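Local coordinates for protein hydroxymethyldihydropterin pyrophosphokinase-dihydropteroate synthase, putative (Plasmodium vivax, PDB 5Z79) that probably catalyses two successive steps of folate synthesis, pyrophosphorylation of 6-hydroxymethyl-7,8-dihydropterin and condensation of the product with 4-aminobenzoate to dihydropteroate, at residues C27-E32 with R77-I82; T38-G43 with P87-S92; Y183-M188 with I206-L211; I223-E228 with D257-L262. All blocks are in the same frame, centred on the assembly; numbering follows the deposited sequence.

Interaction 1 of 4, residues C27-E32 with R77-I82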
# COMPACT_ATOMS: atom_id res chain seq x y z
N CYS A 27 -25.08 2.65 21.86
CA CYS A 27 -25.72 3.04 20.63
C CYS A 27 -26.60 1.95 19.93
O CYS A 27 -27.78 2.17 19.67
CB CYS A 27 -24.59 3.51 19.71
SG CYS A 27 -25.14 4.09 18.11
N VAL A 28 -26.02 0.80 19.61
CA VAL A 28 -26.72 -0.21 18.82
C VAL A 28 -27.99 -0.69 19.55
O VAL A 28 -29.04 -0.70 18.97
CB VAL A 28 -25.83 -1.45 18.53
CG1 VAL A 28 -26.59 -2.51 17.74
CG2 VAL A 28 -24.59 -1.04 17.78
N THR A 29 -27.84 -1.08 20.81
CA THR A 29 -28.92 -1.56 21.64
C THR A 29 -30.05 -0.55 21.78
O THR A 29 -31.21 -0.92 21.81
CB THR A 29 -28.43 -1.83 23.08
OG1 THR A 29 -27.12 -2.42 23.06
CG2 THR A 29 -29.36 -2.74 23.80
N ILE A 30 -29.70 0.73 21.90
CA ILE A 30 -30.68 1.77 22.06
C ILE A 30 -31.48 1.94 20.77
O ILE A 30 -32.69 2.07 20.80
CB ILE A 30 -30.03 3.09 22.50
CG1 ILE A 30 -29.75 3.09 24.00
CG2 ILE A 30 -30.91 4.28 22.18
CD1 ILE A 30 -28.80 4.19 24.45
N LEU A 31 -30.83 1.94 19.62
CA LEU A 31 -31.57 2.14 18.37
C LEU A 31 -32.34 0.88 18.03
O LEU A 31 -33.45 0.95 17.58
CB LEU A 31 -30.65 2.56 17.19
CG LEU A 31 -29.82 3.84 17.46
CD1 LEU A 31 -28.59 3.91 16.59
CD2 LEU A 31 -30.65 5.10 17.28
N GLU A 32 -31.76 -0.28 18.28
CA GLU A 32 -32.40 -1.51 17.89
C GLU A 32 -33.51 -1.81 18.86
O GLU A 32 -34.55 -2.36 18.45
CB GLU A 32 -31.40 -2.65 17.78
CG GLU A 32 -30.51 -2.51 16.54
CD GLU A 32 -29.61 -3.70 16.26
OE1 GLU A 32 -29.36 -4.50 17.20
OE2 GLU A 32 -29.16 -3.83 15.08
N ARG A 77 -23.34 5.84 31.40
CA ARG A 77 -24.02 5.10 30.34
C ARG A 77 -24.69 3.82 30.86
O ARG A 77 -24.10 2.75 30.80
CB ARG A 77 -23.03 4.76 29.23
N ASP A 78 -25.93 3.89 31.35
CA ASP A 78 -26.58 2.69 31.88
C ASP A 78 -27.78 2.20 31.11
O ASP A 78 -28.71 2.93 30.88
CB ASP A 78 -27.02 2.90 33.31
CG ASP A 78 -27.41 1.63 33.96
OD1 ASP A 78 -26.84 0.61 33.58
OD2 ASP A 78 -28.27 1.62 34.84
N ILE A 79 -27.76 0.93 30.75
CA ILE A 79 -28.88 0.33 30.02
C ILE A 79 -29.13 -1.09 30.56
O ILE A 79 -29.64 -1.94 29.82
CB ILE A 79 -28.54 0.19 28.51
CG1 ILE A 79 -27.29 -0.73 28.29
CG2 ILE A 79 -28.31 1.56 27.88
CD1 ILE A 79 -27.05 -1.15 26.85
N SER A 80 -28.78 -1.34 31.82
CA SER A 80 -28.86 -2.70 32.39
C SER A 80 -30.33 -3.12 32.71
O SER A 80 -30.57 -4.22 33.25
CB SER A 80 -28.03 -2.76 33.66
OG SER A 80 -28.58 -1.82 34.58
N TRP A 81 -31.26 -2.22 32.39
CA TRP A 81 -32.70 -2.39 32.54
C TRP A 81 -33.39 -2.70 31.21
O TRP A 81 -34.54 -3.07 31.20
CB TRP A 81 -33.32 -1.12 33.16
CG TRP A 81 -32.94 0.15 32.44
CD1 TRP A 81 -31.85 0.96 32.70
CD2 TRP A 81 -33.59 0.72 31.31
NE1 TRP A 81 -31.80 2.01 31.81
CE2 TRP A 81 -32.86 1.89 30.95
CE3 TRP A 81 -34.73 0.37 30.58
CZ2 TRP A 81 -33.23 2.73 29.86
CZ3 TRP A 81 -35.11 1.20 29.49
CH2 TRP A 81 -34.35 2.37 29.14
N ILE A 82 -32.72 -2.54 30.08
CA ILE A 82 -33.42 -2.61 28.78
C ILE A 82 -33.95 -3.99 28.41
O ILE A 82 -34.99 -4.14 27.78
CB ILE A 82 -32.53 -2.07 27.61
CG1 ILE A 82 -32.74 -0.54 27.49
CG2 ILE A 82 -32.84 -2.80 26.28
CD1 ILE A 82 -32.12 0.11 26.26

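Interaction 2 of 4, residues T38-G43 with P87-S92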
# COMPACT_ATOMS: atom_id res chain seq x y z
N THR A 38 -41.00 0.32 17.59
CA THR A 38 -41.54 1.06 16.46
C THR A 38 -42.19 0.11 15.48
O THR A 38 -43.28 0.41 15.04
CB THR A 38 -40.43 1.86 15.72
OG1 THR A 38 -39.80 2.78 16.60
CG2 THR A 38 -40.98 2.64 14.57
N GLU A 39 -41.54 -1.01 15.12
CA GLU A 39 -42.15 -1.99 14.19
C GLU A 39 -43.41 -2.60 14.85
O GLU A 39 -44.48 -2.68 14.25
CB GLU A 39 -41.15 -3.08 13.73
CG GLU A 39 -41.68 -4.07 12.67
CD GLU A 39 -40.63 -4.88 11.85
OE1 GLU A 39 -40.07 -5.88 12.38
OE2 GLU A 39 -40.40 -4.58 10.63
N LYS A 40 -43.26 -2.97 16.10
CA LYS A 40 -44.31 -3.57 16.86
C LYS A 40 -45.57 -2.70 16.91
O LYS A 40 -46.67 -3.22 16.76
CB LYS A 40 -43.79 -3.89 18.26
CG LYS A 40 -44.89 -4.26 19.24
CD LYS A 40 -44.34 -4.53 20.63
CE LYS A 40 -45.20 -5.54 21.36
NZ LYS A 40 -44.34 -6.53 22.05
N TYR A 41 -45.42 -1.41 17.11
CA TYR A 41 -46.60 -0.57 17.32
C TYR A 41 -47.03 0.20 16.08
O TYR A 41 -48.10 0.76 16.09
CB TYR A 41 -46.38 0.42 18.48
CG TYR A 41 -46.25 -0.22 19.86
CD1 TYR A 41 -46.96 -1.37 20.18
CD2 TYR A 41 -45.45 0.34 20.84
CE1 TYR A 41 -46.85 -1.96 21.44
CE2 TYR A 41 -45.34 -0.23 22.11
CZ TYR A 41 -46.04 -1.39 22.41
OH TYR A 41 -45.98 -2.00 23.64
N LEU A 42 -46.23 0.24 15.02
CA LEU A 42 -46.56 1.11 13.89
C LEU A 42 -46.69 0.41 12.56
O LEU A 42 -47.50 0.83 11.73
CB LEU A 42 -45.53 2.22 13.73
CG LEU A 42 -45.41 3.16 14.91
CD1 LEU A 42 -44.31 4.16 14.61
CD2 LEU A 42 -46.71 3.89 15.17
N GLY A 43 -45.88 -0.61 12.30
CA GLY A 43 -45.96 -1.24 11.01
C GLY A 43 -44.81 -2.16 10.76
O GLY A 43 -44.26 -2.67 11.69
N PRO A 87 -40.06 -8.33 27.28
CA PRO A 87 -41.18 -9.25 27.49
C PRO A 87 -42.35 -8.67 28.27
O PRO A 87 -43.41 -9.27 28.27
CB PRO A 87 -40.56 -10.37 28.29
CG PRO A 87 -39.48 -9.68 29.06
CD PRO A 87 -38.91 -8.67 28.14
N THR A 88 -42.15 -7.53 28.92
CA THR A 88 -43.17 -6.81 29.70
C THR A 88 -43.98 -5.75 28.90
O THR A 88 -44.97 -5.15 29.40
CB THR A 88 -42.51 -6.12 30.92
OG1 THR A 88 -41.73 -4.99 30.50
CG2 THR A 88 -41.63 -7.11 31.68
N VAL A 89 -43.59 -5.50 27.66
CA VAL A 89 -44.32 -4.51 26.87
C VAL A 89 -45.60 -5.09 26.32
O VAL A 89 -45.63 -6.16 25.72
CB VAL A 89 -43.47 -3.88 25.74
CG1 VAL A 89 -42.30 -3.11 26.35
CG2 VAL A 89 -42.94 -4.92 24.76
N GLU A 90 -46.66 -4.35 26.53
CA GLU A 90 -47.98 -4.66 26.12
C GLU A 90 -48.03 -4.89 24.60
O GLU A 90 -47.29 -4.28 23.90
CB GLU A 90 -48.80 -3.40 26.44
CG GLU A 90 -48.67 -2.83 27.86
CD GLU A 90 -48.49 -1.31 27.97
OE1 GLU A 90 -47.45 -0.76 27.53
OE2 GLU A 90 -49.35 -0.63 28.55
N ASN A 91 -48.88 -5.78 24.09
CA ASN A 91 -49.07 -6.11 22.63
C ASN A 91 -49.77 -5.06 21.76
O ASN A 91 -50.57 -4.25 22.24
CB ASN A 91 -49.95 -7.35 22.49
CG ASN A 91 -49.24 -8.62 22.82
OD1 ASN A 91 -48.22 -8.92 22.24
ND2 ASN A 91 -49.77 -9.38 23.73
N SER A 92 -49.50 -5.13 20.46
CA SER A 92 -50.17 -4.32 19.45
C SER A 92 -51.51 -4.93 19.20
O SER A 92 -51.62 -6.12 19.17
CB SER A 92 -49.38 -4.34 18.14
OG SER A 92 -49.98 -3.54 17.13

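Interaction 3 of 4, residues Y183-M188 with I206-L211. With APC (diphosphomethylphosphonic acid adenosyl ester), chain H.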
# COMPACT_ATOMS: atom_id res chain seq x y z
N TYR A 183 -44.77 7.98 23.50
CA TYR A 183 -44.95 6.84 24.40
C TYR A 183 -43.71 5.95 24.43
O TYR A 183 -43.23 5.64 25.50
CB TYR A 183 -46.19 6.00 23.98
CG TYR A 183 -46.66 4.92 24.99
CD1 TYR A 183 -47.09 5.26 26.27
CD2 TYR A 183 -46.68 3.57 24.65
CE1 TYR A 183 -47.51 4.29 27.18
CE2 TYR A 183 -47.09 2.59 25.55
CZ TYR A 183 -47.51 2.95 26.82
OH TYR A 183 -47.94 1.98 27.73
N ILE A 184 -43.22 5.55 23.26
CA ILE A 184 -42.02 4.71 23.12
C ILE A 184 -40.79 5.34 23.80
O ILE A 184 -40.22 4.75 24.69
CB ILE A 184 -41.78 4.40 21.62
CG1 ILE A 184 -42.78 3.31 21.16
CG2 ILE A 184 -40.34 4.03 21.33
CD1 ILE A 184 -43.05 3.28 19.66
N GLU A 185 -40.41 6.55 23.41
CA GLU A 185 -39.35 7.28 24.09
C GLU A 185 -39.51 7.19 25.60
O GLU A 185 -38.60 6.76 26.28
CB GLU A 185 -39.34 8.78 23.66
CG GLU A 185 -38.66 9.13 22.31
CD GLU A 185 -38.84 10.62 21.88
OE1 GLU A 185 -39.10 11.45 22.77
OE2 GLU A 185 -38.73 10.97 20.67
N GLN A 186 -40.67 7.56 26.12
CA GLN A 186 -40.83 7.56 27.57
C GLN A 186 -40.59 6.17 28.15
O GLN A 186 -40.03 6.04 29.25
CB GLN A 186 -42.20 8.12 27.97
CG GLN A 186 -42.45 9.54 27.47
CD GLN A 186 -41.37 10.53 27.87
OE1 GLN A 186 -40.40 10.17 28.53
NE2 GLN A 186 -41.53 11.78 27.46
N ILE A 187 -41.01 5.14 27.43
CA ILE A 187 -40.85 3.78 27.90
C ILE A 187 -39.40 3.42 28.15
O ILE A 187 -39.10 2.41 28.75
CB ILE A 187 -41.47 2.77 26.90
CG1 ILE A 187 -43.00 2.71 27.10
CG2 ILE A 187 -40.95 1.35 27.11
CD1 ILE A 187 -43.72 2.01 25.98
N MET A 188 -38.50 4.25 27.68
CA MET A 188 -37.09 4.02 27.80
C MET A 188 -36.49 4.99 28.84
O MET A 188 -35.68 4.58 29.69
CB MET A 188 -36.44 4.17 26.41
CG MET A 188 -37.14 3.41 25.26
SD MET A 188 -36.13 3.12 23.75
CE MET A 188 -37.39 3.22 22.52
N ILE A 206 -32.73 8.76 23.48
CA ILE A 206 -33.30 8.38 22.21
C ILE A 206 -34.23 9.52 21.81
O ILE A 206 -34.78 10.22 22.68
CB ILE A 206 -34.01 7.00 22.30
CG1 ILE A 206 -34.75 6.62 21.02
CG2 ILE A 206 -34.98 6.98 23.46
CD1 ILE A 206 -33.84 6.22 19.89
N ASP A 207 -34.35 9.76 20.50
CA ASP A 207 -35.30 10.70 19.97
C ASP A 207 -35.81 10.33 18.59
O ASP A 207 -35.01 10.27 17.65
CB ASP A 207 -34.71 12.09 19.88
CG ASP A 207 -35.81 13.15 19.89
OD1 ASP A 207 -36.55 13.12 20.92
OD2 ASP A 207 -35.97 13.96 18.89
N ILE A 208 -37.13 10.17 18.47
CA ILE A 208 -37.75 9.63 17.26
C ILE A 208 -38.77 10.59 16.66
O ILE A 208 -39.85 10.79 17.23
CB ILE A 208 -38.49 8.30 17.52
CG1 ILE A 208 -37.63 7.30 18.32
CG2 ILE A 208 -38.84 7.63 16.20
CD1 ILE A 208 -38.44 6.26 19.06
N ASP A 209 -38.44 11.14 15.49
CA ASP A 209 -39.27 12.14 14.85
C ASP A 209 -39.83 11.65 13.49
O ASP A 209 -39.24 10.82 12.83
CB ASP A 209 -38.48 13.44 14.72
CG ASP A 209 -37.77 13.89 16.07
OD1 ASP A 209 -38.41 13.95 17.16
OD2 ASP A 209 -36.55 14.25 16.02
N ILE A 210 -41.00 12.14 13.13
CA ILE A 210 -41.63 11.87 11.86
C ILE A 210 -41.20 12.91 10.89
O ILE A 210 -41.50 14.09 11.06
CB ILE A 210 -43.17 11.95 11.90
CG1 ILE A 210 -43.75 11.10 13.04
CG2 ILE A 210 -43.77 11.53 10.56
CD1 ILE A 210 -44.97 11.68 13.70
N LEU A 211 -40.53 12.44 9.86
CA LEU A 211 -39.93 13.28 8.87
C LEU A 211 -40.92 13.46 7.76
O LEU A 211 -41.11 14.56 7.29
CB LEU A 211 -38.70 12.59 8.31
CG LEU A 211 -37.54 12.32 9.26
CD1 LEU A 211 -36.42 11.67 8.46
CD2 LEU A 211 -37.06 13.58 9.94
PG APC H . -35.31 17.30 16.83
O1G APC H . -34.33 16.16 16.90
O2G APC H . -36.75 16.83 16.81
O3G APC H . -34.99 18.28 15.72
PB APC H . -35.52 17.78 19.71
O1B APC H . -34.63 18.55 20.64
O2B APC H . -35.47 16.29 19.85
O3B APC H . -35.16 18.14 18.20
PA APC H . -38.40 17.06 20.47
O1A APC H . -37.89 16.49 21.76
O2A APC H . -38.62 16.07 19.36
C3A APC H . -37.25 18.35 19.90
O5' APC H . -39.79 17.79 20.78
C5' APC H . -40.02 19.22 20.71
C4' APC H . -41.31 19.48 19.96
O4' APC H . -41.21 18.89 18.64
C3' APC H . -42.59 18.91 20.59
O3' APC H . -43.52 19.95 20.84
C2' APC H . -43.12 17.90 19.56
O2' APC H . -44.52 17.95 19.37
C1' APC H . -42.45 18.35 18.27
N9 APC H . -42.23 17.27 17.32
C8 APC H . -41.53 16.10 17.51
N7 APC H . -41.49 15.33 16.45
C5 APC H . -42.20 16.04 15.49
C6 APC H . -42.51 15.77 14.14
N6 APC H . -42.14 14.67 13.50
N1 APC H . -43.23 16.70 13.47
C2 APC H . -43.60 17.81 14.13
N3 APC H . -43.37 18.17 15.39
C4 APC H . -42.65 17.23 16.02

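Interaction 4 of 4, residues I223-E228 with D257-L262. With APC (diphosphomethylphosphonic acid adenosyl ester), chain H.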
# COMPACT_ATOMS: atom_id res chain seq x y z
N ILE A 223 -51.03 22.38 19.68
CA ILE A 223 -51.81 21.18 20.02
C ILE A 223 -51.87 21.00 21.52
O ILE A 223 -50.84 21.12 22.17
CB ILE A 223 -51.12 19.96 19.41
CG1 ILE A 223 -51.15 20.07 17.91
CG2 ILE A 223 -51.79 18.67 19.84
CD1 ILE A 223 -50.64 18.82 17.23
N SER A 224 -53.04 20.67 22.07
CA SER A 224 -53.14 20.47 23.51
C SER A 224 -53.95 19.24 23.92
O SER A 224 -55.17 19.29 24.04
CB SER A 224 -53.69 21.72 24.17
OG SER A 224 -53.80 21.52 25.55
N LEU A 225 -53.24 18.16 24.20
CA LEU A 225 -53.81 16.85 24.46
C LEU A 225 -53.74 16.44 25.92
O LEU A 225 -52.66 16.24 26.45
CB LEU A 225 -53.01 15.83 23.67
CG LEU A 225 -53.14 15.92 22.16
CD1 LEU A 225 -51.87 15.35 21.53
CD2 LEU A 225 -54.42 15.22 21.66
N LYS A 226 -54.89 16.24 26.56
CA LYS A 226 -54.93 15.84 27.96
C LYS A 226 -54.77 14.34 28.02
O LYS A 226 -54.81 13.68 27.00
CB LYS A 226 -56.25 16.24 28.61
CG LYS A 226 -56.68 17.67 28.32
CD LYS A 226 -57.76 17.77 27.23
CE LYS A 226 -58.25 19.21 27.03
NZ LYS A 226 -57.08 20.14 26.76
N GLY A 227 -54.62 13.80 29.23
CA GLY A 227 -54.48 12.36 29.41
C GLY A 227 -55.58 11.54 28.76
O GLY A 227 -55.32 10.51 28.19
N GLU A 228 -56.82 12.03 28.85
CA GLU A 228 -57.98 11.41 28.23
C GLU A 228 -57.76 11.27 26.73
O GLU A 228 -57.94 10.20 26.16
CB GLU A 228 -59.22 12.25 28.48
CG GLU A 228 -59.83 12.10 29.87
CD GLU A 228 -58.93 12.57 31.03
OE1 GLU A 228 -57.85 13.17 30.75
OE2 GLU A 228 -59.30 12.34 32.23
N ASP A 257 -47.72 16.88 27.56
CA ASP A 257 -46.68 17.86 27.84
C ASP A 257 -45.58 17.78 26.81
O ASP A 257 -45.00 18.81 26.47
CB ASP A 257 -46.14 17.67 29.26
CG ASP A 257 -47.22 17.82 30.32
OD1 ASP A 257 -48.44 17.91 29.98
OD2 ASP A 257 -46.87 17.85 31.52
N LYS A 258 -45.33 16.58 26.29
CA LYS A 258 -44.29 16.36 25.28
C LYS A 258 -44.70 16.66 23.81
O LYS A 258 -43.94 16.31 22.87
CB LYS A 258 -43.79 14.91 25.37
CG LYS A 258 -43.43 14.39 26.76
CD LYS A 258 -42.15 14.99 27.29
CE LYS A 258 -41.78 14.34 28.61
NZ LYS A 258 -42.44 15.00 29.78
N ILE A 259 -45.86 17.29 23.59
CA ILE A 259 -46.35 17.52 22.22
C ILE A 259 -46.97 18.88 22.12
O ILE A 259 -48.13 19.08 22.48
CB ILE A 259 -47.35 16.43 21.74
CG1 ILE A 259 -46.67 15.09 21.70
CG2 ILE A 259 -47.86 16.71 20.33
CD1 ILE A 259 -47.55 13.98 21.22
N GLU A 260 -46.18 19.80 21.58
CA GLU A 260 -46.56 21.19 21.45
C GLU A 260 -47.00 21.59 20.08
O GLU A 260 -47.78 22.50 19.96
CB GLU A 260 -45.41 22.08 21.89
CG GLU A 260 -45.17 21.99 23.37
CD GLU A 260 -44.41 23.19 23.87
OE1 GLU A 260 -43.16 23.18 23.70
OE2 GLU A 260 -45.06 24.13 24.40
N PHE A 261 -46.51 20.93 19.05
CA PHE A 261 -47.02 21.22 17.72
C PHE A 261 -46.84 20.04 16.80
O PHE A 261 -46.28 19.03 17.20
CB PHE A 261 -46.41 22.51 17.14
CG PHE A 261 -44.96 22.41 16.88
CD1 PHE A 261 -44.05 22.70 17.87
CD2 PHE A 261 -44.50 22.01 15.63
CE1 PHE A 261 -42.69 22.59 17.64
CE2 PHE A 261 -43.14 21.92 15.38
CZ PHE A 261 -42.24 22.20 16.39
N LEU A 262 -47.36 20.15 15.59
CA LEU A 262 -47.20 19.08 14.63
C LEU A 262 -46.98 19.70 13.26
O LEU A 262 -47.63 20.68 12.90
CB LEU A 262 -48.37 18.10 14.64
CG LEU A 262 -48.50 17.13 13.47
CD1 LEU A 262 -47.58 15.95 13.59
CD2 LEU A 262 -49.92 16.66 13.34
PG APC H . -35.31 17.30 16.83
O1G APC H . -34.33 16.16 16.90
O2G APC H . -36.75 16.83 16.81
O3G APC H . -34.99 18.28 15.72
PB APC H . -35.52 17.78 19.71
O1B APC H . -34.63 18.55 20.64
O2B APC H . -35.47 16.29 19.85
O3B APC H . -35.16 18.14 18.20
PA APC H . -38.40 17.06 20.47
O1A APC H . -37.89 16.49 21.76
O2A APC H . -38.62 16.07 19.36
C3A APC H . -37.25 18.35 19.90
O5' APC H . -39.79 17.79 20.78
C5' APC H . -40.02 19.22 20.71
C4' APC H . -41.31 19.48 19.96
O4' APC H . -41.21 18.89 18.64
C3' APC H . -42.59 18.91 20.59
O3' APC H . -43.52 19.95 20.84
C2' APC H . -43.12 17.90 19.56
O2' APC H . -44.52 17.95 19.37
C1' APC H . -42.45 18.35 18.27
N9 APC H . -42.23 17.27 17.32
C8 APC H . -41.53 16.10 17.51
N7 APC H . -41.49 15.33 16.45
C5 APC H . -42.20 16.04 15.49
C6 APC H . -42.51 15.77 14.14
N6 APC H . -42.14 14.67 13.50
N1 APC H . -43.23 16.70 13.47
C2 APC H . -43.60 17.81 14.13
N3 APC H . -43.37 18.17 15.39
C4 APC H . -42.65 17.23 16.02

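Interaction 1 of 4, residues C27-E32 with R77-I82
Thr29 and Ile30, in the first turn of helix 27-42, pack against Ile79 and Ile82 of a beta turn in the long loop that follows strand 43-54. The helix is the first of the ferredoxin-like alpha/beta fold of the HPPK half, and the contact lays this loop over the flank of the helix start. It is a van der Waals contact, largely between carbons, and no hydrogen bond crosses it. Thr29 offers both branches: with OG1 at chi1 -40°, CG2 falls anti to the backbone N and comes to 4.3 Å from Ile82 CG2, while Ile79 CD1 stands 4.0 Å from Thr29 OG1 and nearly as close to CB and CG2. Ile30 reaches out with its longer branch, CD1 lying 4.3 Å from Ile79 CG2, while its CG1 meets Ile82 CD1. Ile30 also touches Met205 and Thr21, the latter on strand 13-21. The loop is shaped from within. Residues Ile79 to Ile82 form a type I turn, closed by Ile82 N to Ile79 O at 3.1 Å. Overlapping its start, Asp78 makes an Asx turn: OD1 accepts from Ser80 OG near the carboxylate plane and from Ser80 N, 61° out of that plane. Within the turn, one face of the Trp81 indole carries Ile82 CG1, 3.5 Å above the ring and displaced toward its rim.

Interaction 2 of 4, residues T38-G43 with P87-S92
Val89 is the first residue of 87-92 to meet the C-terminal end of helix 27-42: its CG2 lies 3.4 Å from Lys40 NZ, and its CB faces Tyr41 OH. The lysine leaves the helix with CG anti to the backbone N (chi1 168°) and runs out alongside the phenol, which brings its far end to the loop. Glu90 supplies a hydrogen bond. Its carbonyl O accepts from Tyr41 OH at 2.6 Å, with a C=O...donor angle of 144°, the donor tilted 17° from the carbonyl plane. The same oxygen sits at the edge of the tyrosine ring, in its plane, and 3.5 Å from Lys40 CE. The carboxylate of Glu90 serves elsewhere, bonded to Tyr183 OH and Asn241 N. Asn91 passes the ring edge with its backbone, which is also bonded to that of His239. Ser92 closes the run: its CB rests against Lys40 O, and its OG bonds to Tyr94 O. The helix ends here: Gly43, with positive phi, leaves helical geometry and begins strand 43-54 of the ferredoxin-like fold. Because its bond goes to a main-chain oxygen, Tyr41 probably helps hold the loop backbone at this point without engaging the acid group of Glu90.

Interaction 3 of 4, residues Y183-M188 with I206-L211
Glu185 makes the hydrogen bond of this contact, its OE2 accepting from Ile208 N at 2.8 Å. The bond is almost straight, 177°, and meets the anti side of the carboxylate 24° out of its plane. The side chain, extended beyond CG, carries the acid group from helix to strand. Charge comes next: Glu185 OE2 lies 3.1 Å from Asp207 OD1, two acceptors that do not bond. Their repulsion is probably eased by Arg204, which salt-bridges Asp207 OD1, and by Lys182 and Lys189, long and weak ion partners of Glu185. Helix 174-188 and edge strand 207-213 belong to the ferredoxin-like fold of HPPK; their short axes run antiparallel (178°), closest approach 8.7 Å. Apolar groups fill the side between them: Ile184 CG2 meets Ile208 CD1 at 3.7 Å, the two side chains crossing at about a right angle, and Met188 SD touches Ile206 CG2 at 4.0 Å. On the ligand side, Asp207 OD2 lies 2.6 Å from O2B of the ATP analogue APC and Asp209 OD2 2.7 Å from O2G; in HPPK enzymes such an aspartate pair usually binds magnesium between itself and the nucleotide. The adenine N6 donates to Ile210 O at 2.6 Å.

Interaction 4 of 4, residues I223-E228 with D257-L262
The ribose O2' of the ATP analogue APC is held twice by 257-262, donating to Phe261 O at 3.0 Å and accepting a weak bond from Glu260 N, while Glu260 O holds Ile223 across the contact. Glu260 N bonds more firmly to the neighbouring O3', at 2.8 Å, so one amide spans both ribose hydroxyls. On the protein side, Ile223 N donates to Glu260 O at 3.3 Å; the N-H lies above the carbonyl plane, 51° out of it. The backbone of Glu260 is thus tied in two directions, its N-H to the sugar and its C=O to Ile223. Apolar side chains close the rest of the contact. Ile223 carries CG1 anti to the carbonyl carbon (chi1 -65°) and continues extended, which puts CD1 3.5 Å from Leu262 CB. Its other branch, CG2, meets Ile259 CG2 at 4.4 Å, and Leu225 CD1 reaches the same methyl from further along the segment. Ile259 also packs on Leu178 and Lys182 of helix 174-188. The CB of Phe261 leaves the backbone away from 223-228, and one face of its ring takes APC C1', 4.2 Å above the plane and toward the rim. Leading into strand 262-264, which pairs antiparallel with 218-220, these backbone groups and this ring form the ribose end of the ATP site of the HPPK half.

All four contacts lie in the HPPK half. Interactions 1 and 2 share helix 27-42, with centres about 17 Å apart, and their segments alternate along the chain, so the loop after strand 43-54 follows the helix from its start to its end. Interactions 3 and 4 come later, in series. Interaction 3 borders each of the others: Ile30 of interaction 1 packs on Ile206, and Tyr41 of interaction 2 packs on Ile184, which joins helices 27-42 and 174-188 beside the antiparallel sheet. Interactions 3 and 4, centres about 15 Å apart, both contact APC, at its phosphates and adenine and at its ribose respectively.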